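Local structure of zinc-binding protein TroA (Treponema pallidum, 1K0F) at residues F105-W110 / R176-E181; A213-S218 / G243-D248. The protein binds zinc with high affinity and specificity in the periplasm and delivers it to the membrane permease of the TroABC ABC transporter for import. All blocks are in the same frame, centred on the assembly; numbering follows the deposited sequence.

Contacts 1 and 2 have centres about 16 Å apart in the same chain; one joins helix ends, the other a strand pair. Contact 1 is a mostly buried meeting of helices 107-124 and 172-178, with Arg-176 exposed at its margin; contact 2, partly buried, pairs two parallel strands, 213-217 and 240-245, whose ends run into the zinc site. They share no helix or strand, but Phe-105 spans the gap, its CZ lying 3.0 Å from Phe-246 O. Contact 1 depends on one tyrosine, a weak bond and a helix cap, whereas contact 2 rests on parallel-strand backbone bonds and carries a zinc-binding residue, Asp-248.

Contact 1 of 2, residues F105-W110 / R176-E181; sequences FDVKLW and RAYGFE
With CG of Tyr-178 anti to its carbonyl carbon (chi1 -39°), the phenol reaches across to the start of helix 107-124, while the carboxylate of Asp-106, swung opposite its own amide nitrogen (chi1 -177°), turns back over that helix's first turn. At the Tyr-178 hydroxyl, Val-107 N donates to OH over 3.0 Å, a weak, bent bond. Val-107 CG2 lies 3.3 Å from the same OH, the valine crossing the tyrosine at about a right angle. The hydroxyl's stronger partner is Asp-147 OD1 of helix 129-156, which the Val-107 N bond only supplements. Both side chains also pack on that helix, Val-107 against Asp-147 and Tyr-178 against Val-150. Phe-105 O sits at the ring edge, in its plane, 3.2 Å from Tyr-178 CE2. Ala-177 CB covers part of one ring face near the rim and also packs 3.8 Å from Asp-106 CG. The Asp-106 carboxylate plane is turned 71° from the phenol ring, and its OD1 accepts weakly from Lys-108 N and Leu-109 N. Asp-106 OD2 stays 4.3 Å from Arg-176 NH2, too far for a salt bridge; that nitrogen bonds instead to Gln-90 O. The arrangement is an aspartate N-cap of helix 107-124, set against the C-terminal end of helix 172-178.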
loop_
_atom_site.group_PDB
_atom_site.type_symbol
_atom_site.label_atom_id
_atom_site.label_comp_id
_atom_site.label_asym_id
_atom_site.label_seq_id
_atom_site.Cartn_x
_atom_site.Cartn_y
_atom_site.Cartn_z
ATOM N N PHE A 105 4.479 3.394 0.360
ATOM C CA PHE A 105 4.362 4.388 -0.692
ATOM C C PHE A 105 5.557 5.324 -0.674
ATOM O O PHE A 105 5.654 6.241 -1.486
ATOM C CB PHE A 105 3.046 5.151 -0.582
ATOM C CG PHE A 105 1.912 4.479 -1.311
ATOM C CD1 PHE A 105 2.139 3.828 -2.519
ATOM C CD2 PHE A 105 0.631 4.461 -0.771
ATOM C CE1 PHE A 105 1.104 3.168 -3.180
ATOM C CE2 PHE A 105 -0.408 3.806 -1.419
ATOM C CZ PHE A 105 -0.173 3.152 -2.626
ATOM N N ASP A 106 6.454 5.091 0.281
ATOM C CA ASP A 106 7.703 5.827 0.361
ATOM C C ASP A 106 8.721 4.705 0.165
ATOM O O ASP A 106 9.191 4.101 1.125
ATOM C CB ASP A 106 7.909 6.492 1.721
ATOM C CG ASP A 106 9.197 7.314 1.775
ATOM O OD1 ASP A 106 10.085 7.094 0.917
ATOM O OD2 ASP A 106 9.327 8.181 2.669
ATOM N N VAL A 107 9.010 4.407 -1.098
ATOM C CA VAL A 107 9.942 3.353 -1.482
ATOM C C VAL A 107 11.181 3.281 -0.611
ATOM O O VAL A 107 11.633 2.198 -0.265
ATOM C CB VAL A 107 10.398 3.535 -2.931
ATOM C CG1 VAL A 107 11.335 2.428 -3.316
ATOM C CG2 VAL A 107 9.200 3.581 -3.852
ATOM N N LYS A 108 11.725 4.440 -0.260
ATOM C CA LYS A 108 12.927 4.507 0.557
ATOM C C LYS A 108 12.692 4.075 2.003
ATOM O O LYS A 108 13.582 3.533 2.657
ATOM C CB LYS A 108 13.475 5.933 0.525
ATOM C CG LYS A 108 14.984 6.030 0.378
ATOM C CD LYS A 108 15.591 6.914 1.469
ATOM C CE LYS A 108 16.078 8.250 0.916
ATOM N NZ LYS A 108 17.180 8.817 1.746
ATOM N N LEU A 109 11.491 4.332 2.506
ATOM C CA LEU A 109 11.139 3.978 3.877
ATOM C C LEU A 109 10.511 2.591 3.926
ATOM O O LEU A 109 10.247 2.049 4.999
ATOM C CB LEU A 109 10.169 5.010 4.446
ATOM C CG LEU A 109 9.627 4.756 5.853
ATOM C CD1 LEU A 109 10.561 5.380 6.882
ATOM C CD2 LEU A 109 8.222 5.330 5.966
ATOM N N TRP A 110 10.272 2.023 2.753
ATOM C CA TRP A 110 9.693 0.698 2.665
ATOM C C TRP A 110 10.830 -0.307 2.700
ATOM O O TRP A 110 10.616 -1.485 2.968
ATOM C CB TRP A 110 8.915 0.548 1.365
ATOM C CG TRP A 110 8.326 -0.812 1.164
ATOM C CD1 TRP A 110 8.613 -1.688 0.160
ATOM C CD2 TRP A 110 7.319 -1.431 1.973
ATOM N NE1 TRP A 110 7.846 -2.816 0.292
ATOM C CE2 TRP A 110 7.044 -2.692 1.393
ATOM C CE3 TRP A 110 6.623 -1.052 3.126
ATOM C CZ2 TRP A 110 6.099 -3.572 1.931
ATOM C CZ3 TRP A 110 5.683 -1.930 3.665
ATOM C CH2 TRP A 110 5.428 -3.177 3.061
ATOM N N ARG A 176 4.513 13.182 1.021
ATOM C CA ARG A 176 5.707 13.640 1.720
ATOM C C ARG A 176 6.994 13.274 0.986
ATOM O O ARG A 176 7.963 14.030 1.002
ATOM C CB ARG A 176 5.736 13.053 3.133
ATOM C CG ARG A 176 7.031 13.299 3.887
ATOM C CD ARG A 176 6.942 12.785 5.310
ATOM N NE ARG A 176 7.548 11.465 5.441
ATOM C CZ ARG A 176 7.815 10.867 6.599
ATOM N NH1 ARG A 176 7.531 11.468 7.745
ATOM N NH2 ARG A 176 8.377 9.663 6.610
ATOM N N ALA A 177 6.983 12.124 0.317
ATOM C CA ALA A 177 8.161 11.623 -0.391
ATOM C C ALA A 177 8.447 12.264 -1.734
ATOM O O ALA A 177 9.557 12.729 -1.978
ATOM C CB ALA A 177 8.053 10.116 -0.571
ATOM N N TYR A 178 7.438 12.297 -2.596
ATOM C CA TYR A 178 7.606 12.840 -3.934
ATOM C C TYR A 178 6.867 14.148 -4.225
ATOM O O TYR A 178 6.758 14.558 -5.385
ATOM C CB TYR A 178 7.221 11.750 -4.935
ATOM C CG TYR A 178 7.696 10.388 -4.474
ATOM C CD1 TYR A 178 9.001 9.961 -4.728
ATOM C CD2 TYR A 178 6.868 9.555 -3.720
ATOM C CE1 TYR A 178 9.474 8.744 -4.238
ATOM C CE2 TYR A 178 7.334 8.332 -3.226
ATOM C CZ TYR A 178 8.637 7.938 -3.488
ATOM O OH TYR A 178 9.112 6.751 -2.989
ATOM N N GLY A 179 6.370 14.797 -3.173
ATOM C CA GLY A 179 5.674 16.071 -3.322
ATOM C C GLY A 179 4.380 16.076 -4.117
ATOM O O GLY A 179 4.369 16.337 -5.320
ATOM N N PHE A 180 3.278 15.796 -3.433
ATOM C CA PHE A 180 1.969 15.774 -4.067
ATOM C C PHE A 180 0.941 16.266 -3.053
ATOM O O PHE A 180 0.931 15.842 -1.890
ATOM C CB PHE A 180 1.601 14.351 -4.509
ATOM C CG PHE A 180 2.154 13.956 -5.856
ATOM C CD1 PHE A 180 3.295 13.166 -5.950
ATOM C CD2 PHE A 180 1.516 14.343 -7.028
ATOM C CE1 PHE A 180 3.786 12.761 -7.189
ATOM C CE2 PHE A 180 2.001 13.944 -8.274
ATOM C CZ PHE A 180 3.138 13.152 -8.353
ATOM N N GLU A 181 0.093 17.190 -3.483
ATOM C CA GLU A 181 -0.943 17.683 -2.602
ATOM C C GLU A 181 -1.988 16.580 -2.666
ATOM O O GLU A 181 -2.753 16.487 -3.622
ATOM C CB GLU A 181 -1.515 19.002 -3.126
ATOM C CG GLU A 181 -2.771 19.454 -2.405
ATOM C CD GLU A 181 -2.720 20.910 -2.008
ATOM O OE1 GLU A 181 -1.600 21.457 -1.879
ATOM O OE2 GLU A 181 -3.803 21.503 -1.824
#

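Contact 2 of 2, residues A213-S218 / G243-D248; sequences AIFIES and GELFSD
Strands 213-217 and 240-245 run parallel as neighbours, joined through helix 225-233 in a beta-alpha-beta unit, and their short segments here are strongly twisted, crossing at -52°. Ile-216 pairs with Glu-244 and Glu-217 with Leu-245. Ile-216 N donates to Gly-243 O, and Ile-216 O accepts from Leu-245 N at 2.7 Å, with that donor well above the carbonyl plane. On one face of the sheet Phe-215, with CG anti to its carbonyl carbon (chi1 -58°), lays its CB 3.4 Å from Leu-245 CG, the two side chains crossing at a slant, and its CD2 comes close to Gly-243 O. Thr-270 of helix 260-273 touches both Phe-215 and Leu-245. The face bearing Ile-216 and Glu-244 packs differently: CB and CG of the glutamate pass obliquely over Ile-216 CD1, which rests 3.3 Å from Glu-244 CG, while Glu-244 OE2 lies near Ser-218 CA and has a weak bond with His-222.

At the C-terminal end of the strand pair the chain borders the zinc site. Glu-217 OE2 is modelled bonding to both Ser-247 OG and ND1 of His-168, a zinc-binding residue, but its position is less certain; if right, the glutamate would be a second-shell residue that may help orient this histidine. Asp-248, another zinc-binding residue, comes next after Ser-247; the site is empty in this zinc-free form. Leu-245 O closes the pairing by accepting twice from one residue: Ser-218 N at 2.8 Å, close to the line of the carbonyl bond, and Ser-218 OG at 2.9 Å, tilted 29° from the carbonyl plane.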
loop_
_atom_site.group_PDB
_atom_site.type_symbol
_atom_site.label_atom_id
_atom_site.label_comp_id
_atom_site.label_asym_id
_atom_site.label_seq_id
_atom_site.Cartn_x
_atom_site.Cartn_y
_atom_site.Cartn_z
ATOM N N ALA A 213 -7.771 15.345 -13.215
ATOM C CA ALA A 213 -8.240 14.026 -12.850
ATOM C C ALA A 213 -8.130 13.656 -11.378
ATOM O O ALA A 213 -7.261 14.130 -10.661
ATOM C CB ALA A 213 -7.508 12.973 -13.698
ATOM N N ILE A 214 -9.046 12.795 -10.950
ATOM C CA ILE A 214 -9.091 12.262 -9.598
ATOM C C ILE A 214 -8.934 10.763 -9.863
ATOM O O ILE A 214 -9.115 10.331 -10.998
ATOM C CB ILE A 214 -10.457 12.563 -8.907
ATOM C CG1 ILE A 214 -11.624 12.217 -9.833
ATOM C CG2 ILE A 214 -10.530 14.038 -8.524
ATOM C CD1 ILE A 214 -12.947 12.089 -9.117
ATOM N N PHE A 215 -8.606 9.969 -8.848
ATOM C CA PHE A 215 -8.410 8.541 -9.082
ATOM C C PHE A 215 -9.221 7.560 -8.258
ATOM O O PHE A 215 -9.576 7.812 -7.111
ATOM C CB PHE A 215 -6.934 8.196 -8.923
ATOM C CG PHE A 215 -6.043 8.963 -9.845
ATOM C CD1 PHE A 215 -5.887 10.337 -9.695
ATOM C CD2 PHE A 215 -5.401 8.327 -10.897
ATOM C CE1 PHE A 215 -5.110 11.070 -10.586
ATOM C CE2 PHE A 215 -4.616 9.053 -11.801
ATOM C CZ PHE A 215 -4.471 10.428 -11.644
ATOM N N ILE A 216 -9.511 6.420 -8.864
ATOM C CA ILE A 216 -10.239 5.360 -8.186
ATOM C C ILE A 216 -9.168 4.527 -7.505
ATOM O O ILE A 216 -7.979 4.835 -7.578
ATOM C CB ILE A 216 -11.024 4.447 -9.181
ATOM C CG1 ILE A 216 -10.462 4.596 -10.590
ATOM C CG2 ILE A 216 -12.512 4.814 -9.185
ATOM C CD1 ILE A 216 -11.002 3.594 -11.552
ATOM N N GLU A 217 -9.582 3.463 -6.841
ATOM C CA GLU A 217 -8.632 2.607 -6.177
ATOM C C GLU A 217 -9.137 1.197 -6.209
ATOM O O GLU A 217 -10.334 0.958 -6.168
ATOM C CB GLU A 217 -8.431 3.055 -4.749
ATOM C CG GLU A 217 -7.540 4.261 -4.633
ATOM C CD GLU A 217 -7.308 4.640 -3.201
ATOM O OE1 GLU A 217 -6.899 5.787 -2.937
ATOM O OE2 GLU A 217 -7.544 3.779 -2.332
ATOM N N SER A 218 -8.201 0.264 -6.283
ATOM C CA SER A 218 -8.522 -1.145 -6.346
ATOM C C SER A 218 -9.172 -1.715 -5.089
ATOM O O SER A 218 -9.910 -2.696 -5.174
ATOM C CB SER A 218 -7.251 -1.933 -6.651
ATOM O OG SER A 218 -6.117 -1.161 -6.323
ATOM N N GLY A 243 -7.561 7.198 -13.613
ATOM C CA GLY A 243 -7.034 5.859 -13.574
ATOM C C GLY A 243 -7.363 5.258 -12.239
ATOM O O GLY A 243 -7.700 5.966 -11.297
ATOM N N GLU A 244 -7.284 3.940 -12.160
ATOM C CA GLU A 244 -7.555 3.257 -10.914
ATOM C C GLU A 244 -6.228 3.086 -10.245
ATOM O O GLU A 244 -5.291 2.610 -10.860
ATOM C CB GLU A 244 -8.166 1.894 -11.171
ATOM C CG GLU A 244 -9.061 1.442 -10.056
ATOM C CD GLU A 244 -9.369 -0.021 -10.144
ATOM O OE1 GLU A 244 -8.887 -0.658 -11.100
ATOM O OE2 GLU A 244 -10.084 -0.540 -9.265
ATOM N N LEU A 245 -6.131 3.463 -8.984
ATOM C CA LEU A 245 -4.861 3.322 -8.322
ATOM C C LEU A 245 -4.843 2.166 -7.335
ATOM O O LEU A 245 -5.895 1.673 -6.900
ATOM C CB LEU A 245 -4.500 4.632 -7.628
ATOM C CG LEU A 245 -4.477 5.850 -8.560
ATOM C CD1 LEU A 245 -3.907 7.048 -7.815
ATOM C CD2 LEU A 245 -3.646 5.547 -9.791
ATOM N N PHE A 246 -3.636 1.717 -7.011
ATOM C CA PHE A 246 -3.460 0.634 -6.059
ATOM C C PHE A 246 -3.196 1.300 -4.735
ATOM O O PHE A 246 -2.184 1.972 -4.579
ATOM C CB PHE A 246 -2.265 -0.227 -6.443
ATOM C CG PHE A 246 -2.494 -1.056 -7.660
ATOM C CD1 PHE A 246 -3.423 -2.085 -7.639
ATOM C CD2 PHE A 246 -1.841 -0.761 -8.839
ATOM C CE1 PHE A 246 -3.705 -2.802 -8.778
ATOM C CE2 PHE A 246 -2.114 -1.467 -9.983
ATOM C CZ PHE A 246 -3.048 -2.491 -9.960
ATOM N N SER A 247 -4.109 1.139 -3.790
ATOM C CA SER A 247 -3.917 1.751 -2.491
ATOM C C SER A 247 -3.279 0.754 -1.543
ATOM O O SER A 247 -2.064 0.776 -1.330
ATOM C CB SER A 247 -5.246 2.233 -1.922
ATOM O OG SER A 247 -6.337 1.554 -2.509
ATOM N N ASP A 248 -4.090 -0.127 -0.972
ATOM C CA ASP A 248 -3.566 -1.116 -0.045
ATOM C C ASP A 248 -3.329 -2.454 -0.726
ATOM O O ASP A 248 -2.625 -3.306 -0.187
ATOM C CB ASP A 248 -4.533 -1.325 1.128
ATOM C CG ASP A 248 -5.179 -0.030 1.604
ATOM O OD1 ASP A 248 -4.472 0.994 1.709
ATOM O OD2 ASP A 248 -6.402 -0.046 1.880
#